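Local coordinates for cytochrome c-550-like protein (Thermosynechococcus elongatus, PDB 4LJI) that probably serves as a low-potential cytochrome c carrying one covalently bound heme c, and can partially replace cytochrome c-550 in photosystem II, at residues Val83-Ser88 and Tyr99-Val104; Arg38-Phe43 and Ala118-Arg123. All blocks are in the same frame, centred on the assembly; numbering follows the deposited sequence.

Contact 1 (Val83-Ser88 and Tyr99-Val104). With HEC (heme c), chain C.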
loop_
_atom_site.group_PDB
_atom_site.type_symbol
_atom_site.label_atom_id
_atom_site.label_comp_id
_atom_site.label_asym_id
_atom_site.label_seq_id
_atom_site.Cartn_x
_atom_site.Cartn_y
_atom_site.Cartn_z
ATOM N N VAL A 83 3.173 -1.730 -18.526
ATOM C CA VAL A 83 3.763 -3.017 -18.143
ATOM C C VAL A 83 5.303 -2.923 -18.151
ATOM O O VAL A 83 5.970 -3.305 -17.155
ATOM C CB VAL A 83 3.267 -4.160 -19.077
ATOM C CG1 VAL A 83 4.053 -5.462 -18.845
ATOM C CG2 VAL A 83 1.784 -4.355 -18.831
ATOM N N ALA A 84 5.859 -2.354 -19.215
ATOM C CA ALA A 84 7.310 -2.240 -19.338
ATOM C C ALA A 84 7.866 -1.364 -18.234
ATOM O O ALA A 84 9.010 -1.535 -17.829
ATOM C CB ALA A 84 7.695 -1.682 -20.648
ATOM N N PHE A 85 7.049 -0.430 -17.766
ATOM C CA PHE A 85 7.482 0.463 -16.704
ATOM C C PHE A 85 7.559 -0.339 -15.424
ATOM O O PHE A 85 8.557 -0.300 -14.710
ATOM C CB PHE A 85 6.539 1.659 -16.519
ATOM C CG PHE A 85 6.904 2.506 -15.355
ATOM C CD1 PHE A 85 7.920 3.453 -15.464
ATOM C CD2 PHE A 85 6.258 2.324 -14.146
ATOM C CE1 PHE A 85 8.276 4.221 -14.358
ATOM C CE2 PHE A 85 6.593 3.081 -13.039
ATOM C CZ PHE A 85 7.612 4.043 -13.161
ATOM N N GLN A 86 6.525 -1.121 -15.163
ATOM C CA GLN A 86 6.459 -1.802 -13.882
ATOM C C GLN A 86 7.517 -2.892 -13.759
ATOM O O GLN A 86 7.959 -3.231 -12.658
ATOM C CB GLN A 86 5.059 -2.327 -13.597
ATOM C CG GLN A 86 4.706 -2.049 -12.119
ATOM C CD GLN A 86 4.780 -0.585 -11.801
ATOM O OE1 GLN A 86 4.223 0.230 -12.514
ATOM N NE2 GLN A 86 5.466 -0.231 -10.713
ATOM N N ARG A 87 7.923 -3.442 -14.899
ATOM C CA ARG A 87 8.955 -4.475 -14.859
ATOM C C ARG A 87 10.309 -3.891 -14.450
ATOM O O ARG A 87 11.145 -4.571 -13.810
ATOM C CB ARG A 87 9.034 -5.157 -16.220
ATOM C CG ARG A 87 7.836 -6.056 -16.515
ATOM C CD ARG A 87 7.765 -7.230 -15.569
ATOM N NE ARG A 87 6.726 -8.169 -15.952
ATOM C CZ ARG A 87 5.940 -8.822 -15.109
ATOM N NH1 ARG A 87 6.048 -8.645 -13.788
ATOM N NH2 ARG A 87 5.026 -9.645 -15.597
ATOM N N SER A 88 10.537 -2.644 -14.837
ATOM C CA SER A 88 11.790 -1.951 -14.546
ATOM C C SER A 88 11.537 -0.453 -14.477
ATOM O O SER A 88 11.678 0.240 -15.476
ATOM C CB SER A 88 12.819 -2.225 -15.646
ATOM O OG SER A 88 14.081 -1.673 -15.288
ATOM N N TYR A 99 14.440 3.624 -8.279
ATOM C CA TYR A 99 14.281 2.648 -7.213
ATOM C C TYR A 99 13.226 3.159 -6.224
ATOM O O TYR A 99 13.041 2.610 -5.136
ATOM C CB TYR A 99 15.613 2.413 -6.506
ATOM C CG TYR A 99 16.766 2.196 -7.454
ATOM C CD1 TYR A 99 17.087 0.927 -7.901
ATOM C CD2 TYR A 99 17.522 3.266 -7.913
ATOM C CE1 TYR A 99 18.133 0.724 -8.770
ATOM C CE2 TYR A 99 18.567 3.075 -8.786
ATOM C CZ TYR A 99 18.872 1.802 -9.210
ATOM O OH TYR A 99 19.925 1.610 -10.083
ATOM N N SER A 100 12.535 4.220 -6.618
ATOM C CA SER A 100 11.555 4.877 -5.731
ATOM C C SER A 100 10.134 4.301 -5.870
ATOM O O SER A 100 9.281 4.512 -5.008
ATOM C CB SER A 100 11.509 6.368 -6.041
ATOM O OG SER A 100 12.794 6.948 -5.898
ATOM N N CYS A 101 9.877 3.620 -6.977
ATOM C CA CYS A 101 8.599 2.956 -7.210
ATOM C C CYS A 101 8.835 1.467 -6.960
ATOM O O CYS A 101 9.935 1.080 -6.572
ATOM C CB CYS A 101 8.119 3.245 -8.660
ATOM S SG CYS A 101 6.475 2.631 -9.214
ATOM N N ARG A 102 7.822 0.635 -7.174
ATOM C CA ARG A 102 7.862 -0.779 -6.815
ATOM C C ARG A 102 8.055 -1.595 -8.081
ATOM O O ARG A 102 7.170 -1.651 -8.935
ATOM C CB ARG A 102 6.551 -1.192 -6.135
ATOM C CG ARG A 102 6.481 -2.630 -5.708
ATOM C CD ARG A 102 7.730 -3.031 -4.957
ATOM N NE ARG A 102 7.521 -4.274 -4.228
ATOM C CZ ARG A 102 7.131 -4.328 -2.958
ATOM N NH1 ARG A 102 6.949 -5.504 -2.368
ATOM N NH2 ARG A 102 6.923 -3.204 -2.284
ATOM N N ARG A 103 9.219 -2.205 -8.213
ATOM C CA ARG A 103 9.483 -3.057 -9.358
ATOM C C ARG A 103 8.655 -4.329 -9.183
ATOM O O ARG A 103 8.543 -4.852 -8.067
ATOM C CB ARG A 103 10.973 -3.362 -9.369
ATOM C CG ARG A 103 11.545 -3.764 -10.690
ATOM C CD ARG A 103 12.978 -3.256 -10.781
ATOM N NE ARG A 103 13.572 -3.555 -12.082
ATOM C CZ ARG A 103 14.719 -3.043 -12.517
ATOM N NH1 ARG A 103 15.402 -2.190 -11.760
ATOM N NH2 ARG A 103 15.178 -3.373 -13.712
ATOM N N VAL A 104 8.070 -4.853 -10.260
ATOM C CA VAL A 104 7.257 -6.039 -10.114
ATOM C C VAL A 104 7.840 -7.137 -11.020
ATOM O O VAL A 104 7.804 -7.039 -12.239
ATOM C CB VAL A 104 5.806 -5.778 -10.461
ATOM C CG1 VAL A 104 5.012 -7.046 -10.373
ATOM C CG2 VAL A 104 5.210 -4.757 -9.488
HETATM FE FE HEC C . 4.797 3.844 -8.412
HETATM C CHA HEC C . 5.885 6.408 -10.451
HETATM C CHB HEC C . 2.824 2.619 -10.962
HETATM C CHC HEC C . 3.917 1.057 -6.453
HETATM C CHD HEC C . 6.294 5.252 -5.748
HETATM N NA HEC C . 4.377 4.404 -10.287
HETATM C C1A HEC C . 4.986 5.475 -10.941
HETATM C C2A HEC C . 4.456 5.535 -12.289
HETATM C C3A HEC C . 3.601 4.483 -12.412
HETATM C C4A HEC C . 3.571 3.754 -11.216
HETATM C CMA HEC C . 2.832 4.111 -13.652
HETATM C CAA HEC C . 4.770 6.572 -13.369
HETATM C CBA HEC C . 3.872 7.825 -13.207
HETATM C CGA HEC C . 4.104 8.892 -14.248
HETATM O O1A HEC C . 4.892 8.718 -15.220
HETATM O O2A HEC C . 3.476 9.996 -14.148
HETATM N NB HEC C . 3.586 2.159 -8.637
HETATM C C1B HEC C . 2.930 1.859 -9.774
HETATM C C2B HEC C . 2.229 0.651 -9.586
HETATM C C3B HEC C . 2.536 0.152 -8.344
HETATM C C4B HEC C . 3.404 1.176 -7.738
HETATM C CMB HEC C . 1.370 -0.028 -10.630
HETATM C CAB HEC C . 2.044 -1.090 -7.699
HETATM C CBB HEC C . 2.529 -2.226 -8.328
HETATM N NC HEC C . 5.049 3.258 -6.451
HETATM C C1C HEC C . 4.636 2.085 -5.877
HETATM C C2C HEC C . 4.921 2.172 -4.509
HETATM C C3C HEC C . 5.597 3.345 -4.291
HETATM C C4C HEC C . 5.693 4.040 -5.527
HETATM C CMC HEC C . 4.575 1.109 -3.475
HETATM C CAC HEC C . 6.045 3.831 -2.948
HETATM C CBC HEC C . 6.950 3.136 -2.223
HETATM N ND HEC C . 5.854 5.492 -8.168
HETATM C C1D HEC C . 6.426 5.848 -7.008
HETATM C C2D HEC C . 7.236 7.049 -7.205
HETATM C C3D HEC C . 7.118 7.392 -8.503
HETATM C C4D HEC C . 6.228 6.406 -9.098
HETATM C CMD HEC C . 8.029 7.777 -6.137
HETATM C CAD HEC C . 7.800 8.546 -9.186
HETATM C CBD HEC C . 9.019 7.959 -9.928
HETATM C CGD HEC C . 10.113 8.756 -10.613
HETATM O O1D HEC C . 9.886 9.789 -11.299
HETATM O O2D HEC C . 11.292 8.333 -10.507
#

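Contact 2 (Arg38-Phe43 and Ala118-Arg123)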
loop_
_atom_site.group_PDB
_atom_site.type_symbol
_atom_site.label_atom_id
_atom_site.label_comp_id
_atom_site.label_asym_id
_atom_site.label_seq_id
_atom_site.Cartn_x
_atom_site.Cartn_y
_atom_site.Cartn_z
ATOM N N ARG A 38 -10.212 -7.034 -11.237
ATOM C CA ARG A 38 -9.016 -7.776 -10.818
ATOM C C ARG A 38 -7.794 -6.863 -10.755
ATOM O O ARG A 38 -6.961 -6.923 -9.837
ATOM C CB ARG A 38 -8.759 -8.980 -11.736
ATOM C CG ARG A 38 -9.739 -10.136 -11.494
ATOM C CD ARG A 38 -9.366 -11.384 -12.261
ATOM N NE ARG A 38 -10.500 -12.297 -12.356
ATOM C CZ ARG A 38 -10.510 -13.405 -13.094
ATOM N NH1 ARG A 38 -9.438 -13.747 -13.797
ATOM N NH2 ARG A 38 -11.588 -14.171 -13.125
ATOM N N GLY A 39 -7.748 -5.913 -11.685
ATOM C CA GLY A 39 -6.665 -4.949 -11.739
ATOM C C GLY A 39 -6.741 -4.004 -10.541
ATOM O O GLY A 39 -5.699 -3.663 -9.929
ATOM N N LYS A 40 -7.965 -3.597 -10.179
ATOM C CA LYS A 40 -8.202 -2.740 -8.991
ATOM C C LYS A 40 -7.708 -3.440 -7.736
ATOM O O LYS A 40 -6.971 -2.866 -6.940
ATOM C CB LYS A 40 -9.687 -2.419 -8.835
ATOM C CG LYS A 40 -10.048 -1.739 -7.510
ATOM C CD LYS A 40 -11.562 -1.618 -7.376
ATOM C CE LYS A 40 -11.972 -0.970 -6.071
ATOM N NZ LYS A 40 -11.485 0.419 -6.098
ATOM N N ARG A 41 -8.078 -4.707 -7.598
ATOM C CA ARG A 41 -7.622 -5.481 -6.451
ATOM C C ARG A 41 -6.092 -5.551 -6.383
ATOM O O ARG A 41 -5.502 -5.418 -5.316
ATOM C CB ARG A 41 -8.254 -6.870 -6.497
ATOM C CG ARG A 41 -7.905 -7.779 -5.340
ATOM C CD ARG A 41 -9.004 -8.796 -5.214
ATOM N NE ARG A 41 -10.315 -8.164 -5.362
ATOM C CZ ARG A 41 -11.114 -7.852 -4.346
ATOM N NH1 ARG A 41 -10.743 -8.129 -3.104
ATOM N NH2 ARG A 41 -12.290 -7.281 -4.576
ATOM N N LEU A 42 -5.435 -5.774 -7.521
ATOM C CA LEU A 42 -3.982 -5.758 -7.539
ATOM C C LEU A 42 -3.407 -4.410 -7.152
ATOM O O LEU A 42 -2.382 -4.333 -6.498
ATOM C CB LEU A 42 -3.446 -6.152 -8.936
ATOM C CG LEU A 42 -3.601 -7.617 -9.219
ATOM C CD1 LEU A 42 -3.236 -7.880 -10.698
ATOM C CD2 LEU A 42 -2.682 -8.431 -8.281
ATOM N N PHE A 43 -4.064 -3.332 -7.563
ATOM C CA PHE A 43 -3.577 -2.018 -7.218
ATOM C C PHE A 43 -3.713 -1.807 -5.700
ATOM O O PHE A 43 -2.811 -1.304 -5.051
ATOM C CB PHE A 43 -4.367 -0.980 -8.003
ATOM C CG PHE A 43 -3.985 0.448 -7.711
ATOM C CD1 PHE A 43 -2.968 1.071 -8.399
ATOM C CD2 PHE A 43 -4.677 1.166 -6.740
ATOM C CE1 PHE A 43 -2.646 2.388 -8.143
ATOM C CE2 PHE A 43 -4.360 2.495 -6.510
ATOM C CZ PHE A 43 -3.313 3.068 -7.192
ATOM N N ALA A 118 -2.290 -2.447 -15.228
ATOM C CA ALA A 118 -2.134 -1.333 -16.162
ATOM C C ALA A 118 -3.494 -0.873 -16.690
ATOM O O ALA A 118 -3.732 0.352 -16.757
ATOM C CB ALA A 118 -1.178 -1.710 -17.339
ATOM N N ALA A 119 -4.382 -1.802 -17.084
ATOM C CA ALA A 119 -5.704 -1.402 -17.583
ATOM C C ALA A 119 -6.494 -0.610 -16.525
ATOM O O ALA A 119 -7.125 0.396 -16.834
ATOM C CB ALA A 119 -6.508 -2.617 -18.032
ATOM N N PHE A 120 -6.464 -1.067 -15.283
ATOM C CA PHE A 120 -7.125 -0.336 -14.207
ATOM C C PHE A 120 -6.593 1.093 -14.087
ATOM O O PHE A 120 -7.374 2.032 -14.045
ATOM C CB PHE A 120 -7.017 -1.076 -12.872
ATOM C CG PHE A 120 -7.483 -0.262 -11.734
ATOM C CD1 PHE A 120 -8.841 -0.105 -11.477
ATOM C CD2 PHE A 120 -6.560 0.397 -10.922
ATOM C CE1 PHE A 120 -9.294 0.691 -10.383
ATOM C CE2 PHE A 120 -7.006 1.208 -9.833
ATOM C CZ PHE A 120 -8.380 1.353 -9.587
ATOM N N ILE A 121 -5.270 1.260 -14.066
ATOM C CA ILE A 121 -4.658 2.575 -13.896
ATOM C C ILE A 121 -5.036 3.443 -15.075
ATOM O O ILE A 121 -5.376 4.621 -14.910
ATOM C CB ILE A 121 -3.118 2.484 -13.812
ATOM C CG1 ILE A 121 -2.691 1.834 -12.494
ATOM C CG2 ILE A 121 -2.475 3.891 -13.936
ATOM C CD1 ILE A 121 -1.222 1.480 -12.488
ATOM N N LEU A 122 -4.998 2.856 -16.267
ATOM C CA LEU A 122 -5.247 3.598 -17.496
ATOM C C LEU A 122 -6.700 4.063 -17.605
ATOM O O LEU A 122 -6.980 5.215 -18.000
ATOM C CB LEU A 122 -4.806 2.759 -18.696
ATOM C CG LEU A 122 -4.566 3.441 -20.024
ATOM C CD1 LEU A 122 -3.820 4.740 -19.806
ATOM C CD2 LEU A 122 -3.751 2.477 -20.867
ATOM N N ARG A 123 -7.640 3.178 -17.297
ATOM C CA ARG A 123 -9.044 3.584 -17.261
ATOM C C ARG A 123 -9.374 4.581 -16.164
ATOM O O ARG A 123 -10.139 5.509 -16.374
ATOM C CB ARG A 123 -9.964 2.374 -17.180
ATOM C CG ARG A 123 -11.463 2.685 -17.168
ATOM C CD ARG A 123 -11.903 3.466 -18.394
ATOM N NE ARG A 123 -13.364 3.484 -18.480
ATOM C CZ ARG A 123 -14.046 3.975 -19.503
ATOM N NH1 ARG A 123 -13.392 4.477 -20.548
ATOM N NH2 ARG A 123 -15.376 3.951 -19.475
#

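Contact 1 (Val83-Ser88 and Tyr99-Val104)
Q86 NE2 donates to R102 O at 2.8 Å on the distal side of the heme in this cytochrome c fold, where the loop bearing the sixth iron ligand runs past residues 83-88. That ligand is C101: its sulfur binds the heme iron, SG to FE 2.2 Å, and H51 supplies the other axial ligand, giving a His/Cys-ligated c-type heme. A chi1 of -176° turns SG away from the backbone N and onto the iron. The F85 ring lies beside this ligand: SG sits near the ring plane, at the edge carrying CE2, while CE2 itself reaches C2A of the heme at 3.3 Å.

The Q86 amide works on both loop and heme. R102 O lies in the amide plane; NE2 also approaches C101 SG at 3.4 Å, but a hydrogen bond there is doubtful, since the place of the sulfur is less sure. On the other branch, OE1 touches the heme meso carbon CHB. The first torsion (chi1 -138°) sets CG against V104 CG2, which in turn meets CBB of the heme, and the bend at chi2 (58°) swings the amide toward the heme and R102 O.

Farther out, the carbonyls of Q86 and R87 hold the loop through one backbone and one side-chain donor. V104 N donates to Q86 O, and R103 NE donates to R87 O at 3.1 Å, while the R103 guanidinium lays one face over S88 OG. R102 turns its polar end elsewhere, NH2 bonding to N49 O of the second subunit. R87 has a second partner in L109 O through NH2; its NH1 donates to V104 O at 2.8 Å, arriving from above the carbonyl plane although the oxygen lies in the plane of the guanidinium.

Contact 2 (Arg38-Phe43 and Ala118-Arg123)
Helices 33-46 and 111-127 correspond to the N- and C-terminal helices whose crossing marks the cytochrome c fold. Their short segments cross nearly perpendicularly, at -94°, with axes 8.1 Å apart. G39 lies at the closest pair of backbones, where its C is 3.8 Å from F120 CB; a glycine here lets the other helix bring F120 against the main chain. The F120 ring lies over the neighbouring residue, K40: K40 CA stands above the ring centre in a CH-pi contact, 3.7 Å from the centroid, and K40 CB packs on the same face at CE1 (3.5 Å). Beyond CG the lysine leads away to Y7, with which it makes a cation-pi contact. One turn on from G39, F43 presents a face to F120 CE2, 3.8 Å from F43 CG, but the ring planes are inclined at 47°. I121 CG1 touches F43 CD1 loosely, and the far end of the isoleucine, its CD1, borders the heme. No hydrogen bond joins the two segments. Around this crossing, F43 packs on L117 and L64, F120 on L12, A118 on L82 of helix 79-87, and A119 on L20 of strand 17-21.

Overall arrangement
Contacts 1 and 2 lie about 15 Å apart, centre to centre, and helix 111-127, which carries 118-123, also packs against contact 1. V83 CG2 of contact 1 packs on A118 CB of contact 2 at 4.2 Å, while L114 of the same helix meets V83, Q86, R87 and V104. Both approach the one heme: contact 1 brings the axial C101, and contact 2 reaches the pocket through I121, with F43 about 4 Å, nearest side-chain atoms, from both C47, a covalent attachment point, and H51, the other axial ligand. Along the chain, the helix crossing encloses the heme-attachment residues, helix 79-87 and the ligand-bearing loop.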